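Local coordinates for uncharacterized protein VPA0106 (Vibrio parahaemolyticus, PDB 3U07), which is of unknown function but belongs to the DUF1254/DUF1214 families and has a probable signal sequence, consistent with export from the cytoplasm, at residues Y44-H49 and M86-V91; Y56-F61 and R205-P210; Y38-A43 and N220-D225. The protein carries 2 engineered substitutions. All blocks are in the same frame, centred on the assembly; numbering follows the deposited sequence.

From the N terminus, helix 26-52 supplies the first half of two contacts: residues 38-43 for interaction 3 and 44-49 for interaction 1. The loop that follows gives 56-61 to interaction 2. Interaction 1 closes first, when strand 82-90 comes back against the helix; interaction 2 closes at loop 205-210, and interaction 3 last, at helix 215-224. Interactions 1 and 2 therefore cross along the chain, and both nest inside the long loop closed by interaction 3. R205 binds the three together, its guanidinium forming salt bridges to D90 of segment 86-91 and D225 of segment 220-225. The result joins an edge strand, two helices and two loops.

Interaction 1 of 3, residues Y44-H49 and M86-V91; sequences YKFFYH and MGWLDV
W88 receives the ring of F47 on one face and the rim of F46 at its edge, which makes the indole the centre of the contact. The F47 pair is a T-shaped (edge-to-face) stack. The F47 ring stands at 76° to the indole plane, with centroids 4.7 Å apart from the F47 ring to the six-membered ring of W88. The leading atom, F47 CD1, lies over the middle of the indole and comes within 3.5 Å of W88 CD2. F47 CE1 follows, 3.7 Å from W88 CD2, while F47 CB reaches the far end of the indole at 4.0 Å from W88 CH2. F46 behaves differently: it meets the indole rim against rim, its CD2 lying 3.9 Å from W88 CZ2, so neither ring offers a face to the other. Both phenylalanines leave the helix with CG anti to the backbone N (chi1 -178° for F46 and 174° for F47), so their successive places on the helix bring one ring over the indole face and the other to its edge. No hydrogen bond joins the segments, and the contact is apolar and largely buried. W88 also touches T50 and A51 near the end of helix 26-52, and W307 stacks edge-to-face with F46. The helix lies against strand 82-90, an outermost strand of a four-stranded antiparallel sheet, paired with strand 161-169.

Interaction 2 of 3, residues Y56-F61 and R205-P210; sequences YPLNEF and RTYPDP. Engineered in segment 56-61: E60 (natural residue Arg).
L58 is the residue through which loop 56-61 reaches R205 and Y207. Taken in order, the loop starts at Y56, whose side chain rests on Q62, and passes P57 before L58 turns toward the other loop. With CG anti to its carbonyl carbon (chi1 -56°), L58 extends a single methyl across: CD1 lies 4.2 Å from R205 NH1 and 4.3 Å from Y207 OH. The guanidinium is met obliquely, at the end of an arginine chain extended from CG to NE. Within the second loop, R205 CB sits over one face of the Y207 ring, towards its rim. N59 then ties the first loop to strand 82-90, its OD1 accepting from D90 N and its backbone pairing with W88. E60, an engineered residue, is exposed, and F61 ends the segment against L85 and L164. L58 also packs on W88, D90 and L161, so the loops after helix 26-52 and before helix 215-224 meet beside strands 82-90 and 161-169. Their touch is light van der Waals contact, without a hydrogen bond. R205 forms salt bridges through NH2 to D90 and through NE to D225, which probably fix the guanidinium's place and leave L58 to pack beside an already paired charge.

Interaction 3 of 3, residues Y38-A43 and N220-D225; sequences YSIDEA and NFVLCD
I40 on helix 26-52 meets V222 and L223 of helix 215-224, each with a separate branch. Its CB points toward the partner helix, and the side chain forks there. The short branch, CG2, is anti to the backbone N and runs directly to V222, 3.6 Å from V222 CG1 and 3.7 Å from V222 CB. V222 CG2 is more distant, at 4.2 Å from I40 CG2. The two beta-branched side chains lie alongside each other, running in opposite senses, where the backbones are nearest (I40 CA to V222 CA 7.4 Å). The longer branch begins at CG1, beside the backbone N (chi1 -65°), and serves as a spacer. Its nearly extended second torsion, chi2 162°, carries CD1 on to L223, where I40 CD1 lies 3.8 Å from L223 CD1. Here the two side chains cross at about a right angle. M228 of the next helix touches both I40 and L223, so that third helix joins the apolar cluster. D41, the residue after I40, forms a salt bridge through OD1 to R218 NE, one turn before V222, which adds a charged link between the same two helices. C224, at the end of helix 215-224, is bonded by a disulfide to C247. This is ordinary aliphatic packing at a buried helix-helix interface, joining helix 26-52 to helix 215-224 and helix 228-231.

Interaction 1 of 3, residues Y44-H49 and M86-V91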
loop_
_atom_site.group_PDB
_atom_site.type_symbol
_atom_site.label_atom_id
_atom_site.label_comp_id
_atom_site.label_asym_id
_atom_site.label_seq_id
_atom_site.Cartn_x
_atom_site.Cartn_y
_atom_site.Cartn_z
ATOM N N TYR A 44 12.351 3.312 -5.978
ATOM C CA TYR A 44 12.872 3.576 -7.313
ATOM C C TYR A 44 12.941 2.282 -8.129
ATOM O O TYR A 44 12.455 2.235 -9.257
ATOM C CB TYR A 44 14.273 4.194 -7.264
ATOM C CG TYR A 44 14.825 4.427 -8.657
ATOM C CD1 TYR A 44 14.230 5.357 -9.510
ATOM C CD2 TYR A 44 15.886 3.666 -9.152
ATOM C CE1 TYR A 44 14.672 5.524 -10.818
ATOM C CE2 TYR A 44 16.335 3.824 -10.464
ATOM C CZ TYR A 44 15.721 4.755 -11.290
ATOM O OH TYR A 44 16.136 4.915 -12.591
ATOM N N LYS A 45 13.547 1.240 -7.562
ATOM C CA LYS A 45 13.663 -0.037 -8.269
ATOM C C LYS A 45 12.294 -0.509 -8.727
ATOM O O LYS A 45 12.129 -0.978 -9.856
ATOM C CB LYS A 45 14.292 -1.113 -7.372
ATOM C CG LYS A 45 15.763 -0.915 -7.032
ATOM C CD LYS A 45 16.248 -2.065 -6.146
ATOM C CE LYS A 45 17.652 -1.833 -5.610
ATOM N NZ LYS A 45 18.035 -2.888 -4.625
ATOM N N PHE A 46 11.306 -0.387 -7.846
ATOM C CA PHE A 46 9.955 -0.809 -8.188
ATOM C C PHE A 46 9.423 0.029 -9.349
ATOM O O PHE A 46 8.807 -0.495 -10.267
ATOM C CB PHE A 46 9.022 -0.665 -6.987
ATOM C CG PHE A 46 7.618 -1.124 -7.262
ATOM C CD1 PHE A 46 7.233 -2.433 -6.988
ATOM C CD2 PHE A 46 6.690 -0.256 -7.825
ATOM C CE1 PHE A 46 5.938 -2.869 -7.268
ATOM C CE2 PHE A 46 5.398 -0.681 -8.109
ATOM C CZ PHE A 46 5.021 -1.991 -7.832
ATOM N N PHE A 47 9.651 1.336 -9.296
ATOM C CA PHE A 47 9.198 2.226 -10.361
ATOM C C PHE A 47 9.898 1.863 -11.673
ATOM O O PHE A 47 9.278 1.837 -12.736
ATOM C CB PHE A 47 9.514 3.686 -10.006
ATOM C CG PHE A 47 9.213 4.661 -11.115
ATOM C CD1 PHE A 47 7.899 5.017 -11.418
ATOM C CD2 PHE A 47 10.244 5.202 -11.878
ATOM C CE1 PHE A 47 7.618 5.895 -12.465
ATOM C CE2 PHE A 47 9.971 6.080 -12.931
ATOM C CZ PHE A 47 8.656 6.426 -13.223
ATOM N N TYR A 48 11.192 1.569 -11.587
ATOM C CA TYR A 48 11.976 1.233 -12.770
ATOM C C TYR A 48 11.479 -0.049 -13.413
ATOM O O TYR A 48 11.237 -0.104 -14.618
ATOM C CB TYR A 48 13.455 1.061 -12.409
ATOM C CG TYR A 48 14.365 1.014 -13.620
ATOM C CD1 TYR A 48 14.920 2.182 -14.143
ATOM C CD2 TYR A 48 14.633 -0.193 -14.272
ATOM C CE1 TYR A 48 15.719 2.156 -15.282
ATOM C CE2 TYR A 48 15.428 -0.230 -15.417
ATOM C CZ TYR A 48 15.967 0.947 -15.914
ATOM O OH TYR A 48 16.749 0.918 -17.041
ATOM N N HIS A 49 11.321 -1.079 -12.593
ATOM C CA HIS A 49 10.881 -2.369 -13.096
ATOM C C HIS A 49 9.446 -2.396 -13.597
ATOM O O HIS A 49 9.070 -3.298 -14.342
ATOM C CB HIS A 49 11.127 -3.438 -12.030
ATOM C CG HIS A 49 12.581 -3.729 -11.816
ATOM N ND1 HIS A 49 13.164 -3.759 -10.566
ATOM C CD2 HIS A 49 13.580 -3.968 -12.700
ATOM C CE1 HIS A 49 14.458 -4.000 -10.690
ATOM N NE2 HIS A 49 14.736 -4.130 -11.975
HETATM N N MSE A 86 -4.554 2.163 -11.100
HETATM C CA MSE A 86 -3.172 2.465 -10.750
HETATM C C MSE A 86 -2.515 3.387 -11.756
HETATM O O MSE A 86 -2.913 3.450 -12.919
HETATM C CB MSE A 86 -2.339 1.184 -10.667
HETATM C CG MSE A 86 -2.750 0.215 -9.579
HETATM SE SE MSE A 86 -1.720 -1.412 -9.713
HETATM C CE MSE A 86 -1.983 -1.749 -11.591
ATOM N N GLY A 87 -1.495 4.093 -11.294
ATOM C CA GLY A 87 -0.774 4.990 -12.165
ATOM C C GLY A 87 0.329 5.688 -11.408
ATOM O O GLY A 87 0.528 5.458 -10.213
ATOM N N TRP A 88 1.055 6.538 -12.122
ATOM C CA TRP A 88 2.133 7.313 -11.542
ATOM C C TRP A 88 1.935 8.760 -11.956
ATOM O O TRP A 88 1.772 9.060 -13.136
ATOM C CB TRP A 88 3.488 6.825 -12.048
ATOM C CG TRP A 88 3.871 5.473 -11.548
ATOM C CD1 TRP A 88 3.582 4.269 -12.122
ATOM C CD2 TRP A 88 4.613 5.187 -10.358
ATOM N NE1 TRP A 88 4.100 3.246 -11.361
ATOM C CE2 TRP A 88 4.736 3.782 -10.270
ATOM C CE3 TRP A 88 5.183 5.981 -9.354
ATOM C CZ2 TRP A 88 5.413 3.153 -9.219
ATOM C CZ3 TRP A 88 5.858 5.355 -8.308
ATOM C CH2 TRP A 88 5.963 3.953 -8.250
ATOM N N LEU A 89 1.932 9.647 -10.973
ATOM C CA LEU A 89 1.776 11.071 -11.217
ATOM C C LEU A 89 3.167 11.669 -11.361
ATOM O O LEU A 89 4.128 11.169 -10.771
ATOM C CB LEU A 89 1.079 11.737 -10.025
ATOM C CG LEU A 89 -0.434 11.961 -9.971
ATOM C CD1 LEU A 89 -1.187 10.908 -10.747
ATOM C CD2 LEU A 89 -0.859 12.005 -8.513
ATOM N N ASP A 90 3.275 12.725 -12.157
ATOM C CA ASP A 90 4.545 13.430 -12.318
ATOM C C ASP A 90 4.161 14.890 -12.246
ATOM O O ASP A 90 3.502 15.404 -13.148
ATOM C CB ASP A 90 5.209 13.129 -13.661
ATOM C CG ASP A 90 6.429 14.006 -13.915
ATOM O OD1 ASP A 90 6.991 14.565 -12.949
ATOM O OD2 ASP A 90 6.835 14.132 -15.085
ATOM N N VAL A 91 4.557 15.552 -11.165
ATOM C CA VAL A 91 4.218 16.958 -10.976
ATOM C C VAL A 91 5.413 17.896 -11.177
ATOM O O VAL A 91 5.350 19.074 -10.823
ATOM C CB VAL A 91 3.639 17.184 -9.561
ATOM C CG1 VAL A 91 2.427 16.268 -9.339
ATOM C CG2 VAL A 91 4.707 16.900 -8.506
#

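Interaction 2 of 3, residues Y56-F61 and R205-P210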
loop_
_atom_site.group_PDB
_atom_site.type_symbol
_atom_site.label_atom_id
_atom_site.label_comp_id
_atom_site.label_asym_id
_atom_site.label_seq_id
_atom_site.Cartn_x
_atom_site.Cartn_y
_atom_site.Cartn_z
ATOM N N TYR A 56 5.402 2.912 -19.169
ATOM C CA TYR A 56 4.073 3.361 -18.764
ATOM C C TYR A 56 3.980 4.876 -18.860
ATOM O O TYR A 56 4.839 5.594 -18.345
ATOM C CB TYR A 56 3.765 2.971 -17.318
ATOM C CG TYR A 56 3.528 1.501 -17.081
ATOM C CD1 TYR A 56 3.205 0.646 -18.133
ATOM C CD2 TYR A 56 3.597 0.969 -15.793
ATOM C CE1 TYR A 56 2.956 -0.705 -17.907
ATOM C CE2 TYR A 56 3.350 -0.376 -15.557
ATOM C CZ TYR A 56 3.030 -1.209 -16.615
ATOM O OH TYR A 56 2.795 -2.546 -16.379
ATOM N N PRO A 57 2.953 5.390 -19.544
ATOM C CA PRO A 57 2.895 6.850 -19.598
ATOM C C PRO A 57 2.569 7.380 -18.202
ATOM O O PRO A 57 1.820 6.755 -17.445
ATOM C CB PRO A 57 1.788 7.119 -20.619
ATOM C CG PRO A 57 0.945 5.876 -20.564
ATOM C CD PRO A 57 1.967 4.783 -20.452
ATOM N N LEU A 58 3.155 8.515 -17.851
ATOM C CA LEU A 58 2.922 9.116 -16.549
ATOM C C LEU A 58 1.647 9.964 -16.587
ATOM O O LEU A 58 1.191 10.371 -17.656
ATOM C CB LEU A 58 4.135 9.963 -16.157
ATOM C CG LEU A 58 5.460 9.184 -16.172
ATOM C CD1 LEU A 58 6.616 10.122 -15.872
ATOM C CD2 LEU A 58 5.414 8.054 -15.149
ATOM N N ASN A 59 1.064 10.210 -15.417
ATOM C CA ASN A 59 -0.160 11.000 -15.315
ATOM C C ASN A 59 -1.302 10.385 -16.114
ATOM O O ASN A 59 -2.077 11.086 -16.766
ATOM C CB ASN A 59 0.090 12.449 -15.765
ATOM C CG ASN A 59 0.973 13.216 -14.793
ATOM O OD1 ASN A 59 0.868 13.040 -13.578
ATOM N ND2 ASN A 59 1.835 14.078 -15.319
ATOM N N GLU A 60 -1.386 9.059 -16.050
ATOM C CA GLU A 60 -2.427 8.284 -16.719
ATOM C C GLU A 60 -2.617 6.992 -15.941
ATOM O O GLU A 60 -1.661 6.459 -15.378
ATOM C CB GLU A 60 -2.023 7.921 -18.154
ATOM C CG GLU A 60 -2.140 9.043 -19.177
ATOM C CD GLU A 60 -1.830 8.577 -20.598
ATOM O OE1 GLU A 60 -2.042 7.379 -20.890
ATOM O OE2 GLU A 60 -1.388 9.407 -21.423
ATOM N N PHE A 61 -3.850 6.500 -15.890
ATOM C CA PHE A 61 -4.134 5.242 -15.219
ATOM C C PHE A 61 -3.608 4.168 -16.174
ATOM O O PHE A 61 -3.815 4.258 -17.384
ATOM C CB PHE A 61 -5.644 5.083 -15.019
ATOM C CG PHE A 61 -6.243 6.099 -14.087
ATOM C CD1 PHE A 61 -5.907 6.108 -12.733
ATOM C CD2 PHE A 61 -7.134 7.056 -14.561
ATOM C CE1 PHE A 61 -6.451 7.053 -11.866
ATOM C CE2 PHE A 61 -7.683 8.008 -13.700
ATOM C CZ PHE A 61 -7.339 8.007 -12.350
ATOM N N ARG A 205 13.194 12.322 -18.164
ATOM C CA ARG A 205 14.294 11.878 -17.314
ATOM C C ARG A 205 15.180 10.824 -17.962
ATOM O O ARG A 205 14.755 10.111 -18.867
ATOM C CB ARG A 205 13.730 11.284 -16.016
ATOM C CG ARG A 205 12.862 12.224 -15.195
ATOM C CD ARG A 205 12.032 11.459 -14.166
ATOM N NE ARG A 205 11.314 12.363 -13.268
ATOM C CZ ARG A 205 10.186 12.994 -13.564
ATOM N NH1 ARG A 205 9.604 12.830 -14.747
ATOM N NH2 ARG A 205 9.645 13.808 -12.672
ATOM N N THR A 206 16.419 10.744 -17.492
ATOM C CA THR A 206 17.354 9.727 -17.953
ATOM C C THR A 206 17.515 8.889 -16.680
ATOM O O THR A 206 18.128 9.317 -15.701
ATOM C CB THR A 206 18.701 10.343 -18.409
ATOM O OG1 THR A 206 19.296 11.063 -17.327
ATOM C CG2 THR A 206 18.468 11.300 -19.559
ATOM N N TYR A 207 16.934 7.697 -16.698
ATOM C CA TYR A 207 16.923 6.806 -15.542
ATOM C C TYR A 207 18.111 5.879 -15.345
ATOM O O TYR A 207 18.474 5.129 -16.247
ATOM C CB TYR A 207 15.663 5.943 -15.592
ATOM C CG TYR A 207 14.367 6.715 -15.589
ATOM C CD1 TYR A 207 13.909 7.339 -14.429
ATOM C CD2 TYR A 207 13.577 6.796 -16.739
ATOM C CE1 TYR A 207 12.695 8.020 -14.407
ATOM C CE2 TYR A 207 12.359 7.479 -16.730
ATOM C CZ TYR A 207 11.925 8.084 -15.555
ATOM O OH TYR A 207 10.710 8.729 -15.516
ATOM N N PRO A 208 18.711 5.896 -14.143
ATOM C CA PRO A 208 19.859 5.032 -13.852
ATOM C C PRO A 208 19.361 3.591 -13.877
ATOM O O PRO A 208 18.273 3.306 -13.371
ATOM C CB PRO A 208 20.267 5.448 -12.435
ATOM C CG PRO A 208 19.707 6.833 -12.284
ATOM C CD PRO A 208 18.381 6.732 -12.975
ATOM N N ASP A 209 20.143 2.689 -14.463
ATOM C CA ASP A 209 19.762 1.279 -14.522
ATOM C C ASP A 209 20.107 0.631 -13.187
ATOM O O ASP A 209 21.265 0.638 -12.762
ATOM C CB ASP A 209 20.528 0.551 -15.635
ATOM C CG ASP A 209 20.031 -0.875 -15.855
ATOM O OD1 ASP A 209 19.468 -1.472 -14.912
ATOM O OD2 ASP A 209 20.214 -1.408 -16.971
ATOM N N PRO A 210 19.105 0.073 -12.496
ATOM C CA PRO A 210 19.379 -0.568 -11.208
ATOM C C PRO A 210 20.366 -1.745 -11.250
ATOM O O PRO A 210 21.042 -2.028 -10.264
ATOM C CB PRO A 210 17.984 -0.986 -10.723
ATOM C CG PRO A 210 17.157 -1.034 -11.981
ATOM C CD PRO A 210 17.658 0.150 -12.747
#

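Interaction 3 of 3, residues Y38-A43 and N220-D225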
loop_
_atom_site.group_PDB
_atom_site.type_symbol
_atom_site.label_atom_id
_atom_site.label_comp_id
_atom_site.label_asym_id
_atom_site.label_seq_id
_atom_site.Cartn_x
_atom_site.Cartn_y
_atom_site.Cartn_z
ATOM N N TYR A 38 17.410 3.015 1.845
ATOM C CA TYR A 38 16.687 1.801 1.461
ATOM C C TYR A 38 15.274 2.030 0.931
ATOM O O TYR A 38 14.926 1.558 -0.154
ATOM C CB TYR A 38 16.616 0.839 2.653
ATOM C CG TYR A 38 15.814 -0.416 2.387
ATOM C CD1 TYR A 38 16.383 -1.513 1.737
ATOM C CD2 TYR A 38 14.480 -0.504 2.781
ATOM C CE1 TYR A 38 15.640 -2.672 1.489
ATOM C CE2 TYR A 38 13.729 -1.654 2.538
ATOM C CZ TYR A 38 14.313 -2.731 1.892
ATOM O OH TYR A 38 13.567 -3.865 1.658
ATOM N N SER A 39 14.453 2.739 1.697
ATOM C CA SER A 39 13.074 2.982 1.276
ATOM C C SER A 39 13.005 3.694 -0.074
ATOM O O SER A 39 12.189 3.351 -0.925
ATOM C CB SER A 39 12.326 3.790 2.343
ATOM O OG SER A 39 12.253 3.070 3.562
ATOM N N ILE A 40 13.864 4.685 -0.270
ATOM C CA ILE A 40 13.894 5.418 -1.531
ATOM C C ILE A 40 14.417 4.511 -2.646
ATOM O O ILE A 40 13.853 4.459 -3.735
ATOM C CB ILE A 40 14.804 6.656 -1.429
ATOM C CG1 ILE A 40 14.212 7.648 -0.420
ATOM C CG2 ILE A 40 14.939 7.319 -2.799
ATOM C CD1 ILE A 40 15.191 8.689 0.082
ATOM N N ASP A 41 15.487 3.777 -2.363
ATOM C CA ASP A 41 16.064 2.899 -3.369
ATOM C C ASP A 41 15.075 1.844 -3.847
ATOM O O ASP A 41 14.915 1.638 -5.049
ATOM C CB ASP A 41 17.333 2.225 -2.826
ATOM C CG ASP A 41 18.171 1.596 -3.930
ATOM O OD1 ASP A 41 18.298 2.232 -4.995
ATOM O OD2 ASP A 41 18.706 0.482 -3.740
ATOM N N GLU A 42 14.396 1.186 -2.912
ATOM C CA GLU A 42 13.445 0.149 -3.293
ATOM C C GLU A 42 12.240 0.722 -4.037
ATOM O O GLU A 42 11.698 0.080 -4.936
ATOM C CB GLU A 42 13.005 -0.645 -2.059
ATOM C CG GLU A 42 14.147 -1.411 -1.373
ATOM C CD GLU A 42 14.824 -2.422 -2.294
ATOM O OE1 GLU A 42 14.107 -3.231 -2.918
ATOM O OE2 GLU A 42 16.071 -2.416 -2.392
ATOM N N ALA A 43 11.817 1.931 -3.680
ATOM C CA ALA A 43 10.687 2.547 -4.374
ATOM C C ALA A 43 11.128 2.815 -5.815
ATOM O O ALA A 43 10.381 2.572 -6.763
ATOM C CB ALA A 43 10.288 3.850 -3.693
ATOM N N ASN A 220 20.513 9.323 -4.787
ATOM C CA ASN A 220 20.814 10.733 -5.064
ATOM C C ASN A 220 20.010 11.227 -6.266
ATOM O O ASN A 220 19.608 12.390 -6.319
ATOM C CB ASN A 220 22.313 10.933 -5.318
ATOM C CG ASN A 220 23.147 10.728 -4.067
ATOM O OD1 ASN A 220 22.614 10.543 -2.973
ATOM N ND2 ASN A 220 24.463 10.766 -4.221
ATOM N N PHE A 221 19.775 10.338 -7.227
ATOM C CA PHE A 221 18.994 10.680 -8.411
ATOM C C PHE A 221 17.549 11.013 -8.013
ATOM O O PHE A 221 16.992 12.032 -8.429
ATOM C CB PHE A 221 18.985 9.504 -9.392
ATOM C CG PHE A 221 18.048 9.688 -10.548
ATOM C CD1 PHE A 221 18.404 10.487 -11.631
ATOM C CD2 PHE A 221 16.798 9.077 -10.546
ATOM C CE1 PHE A 221 17.524 10.671 -12.702
ATOM C CE2 PHE A 221 15.911 9.252 -11.606
ATOM C CZ PHE A 221 16.276 10.052 -12.688
ATOM N N VAL A 222 16.940 10.142 -7.214
ATOM C CA VAL A 222 15.568 10.367 -6.770
ATOM C C VAL A 222 15.476 11.604 -5.882
ATOM O O VAL A 222 14.537 12.392 -5.994
ATOM C CB VAL A 222 15.031 9.153 -5.989
ATOM C CG1 VAL A 222 13.683 9.488 -5.368
ATOM C CG2 VAL A 222 14.901 7.961 -6.927
ATOM N N LEU A 223 16.456 11.763 -5.000
ATOM C CA LEU A 223 16.508 12.894 -4.077
ATOM C C LEU A 223 16.508 14.212 -4.850
ATOM O O LEU A 223 15.934 15.201 -4.416
ATOM C CB LEU A 223 17.786 12.807 -3.234
ATOM C CG LEU A 223 17.798 12.576 -1.712
ATOM C CD1 LEU A 223 16.481 12.083 -1.176
ATOM C CD2 LEU A 223 18.911 11.593 -1.412
ATOM N N CYS A 224 17.159 14.202 -6.005
ATOM C CA CYS A 224 17.269 15.388 -6.843
ATOM C C CYS A 224 15.932 15.785 -7.462
ATOM O O CYS A 224 15.628 16.967 -7.586
ATOM C CB CYS A 224 18.284 15.133 -7.966
ATOM S SG CYS A 224 18.886 16.636 -8.809
ATOM N N ASP A 225 15.139 14.784 -7.833
ATOM C CA ASP A 225 13.852 14.991 -8.494
ATOM C C ASP A 225 12.724 15.419 -7.566
ATOM O O ASP A 225 11.700 14.743 -7.449
ATOM C CB ASP A 225 13.474 13.707 -9.247
ATOM C CG ASP A 225 12.212 13.855 -10.078
ATOM O OD1 ASP A 225 11.938 14.977 -10.549
ATOM O OD2 ASP A 225 11.502 12.843 -10.272
#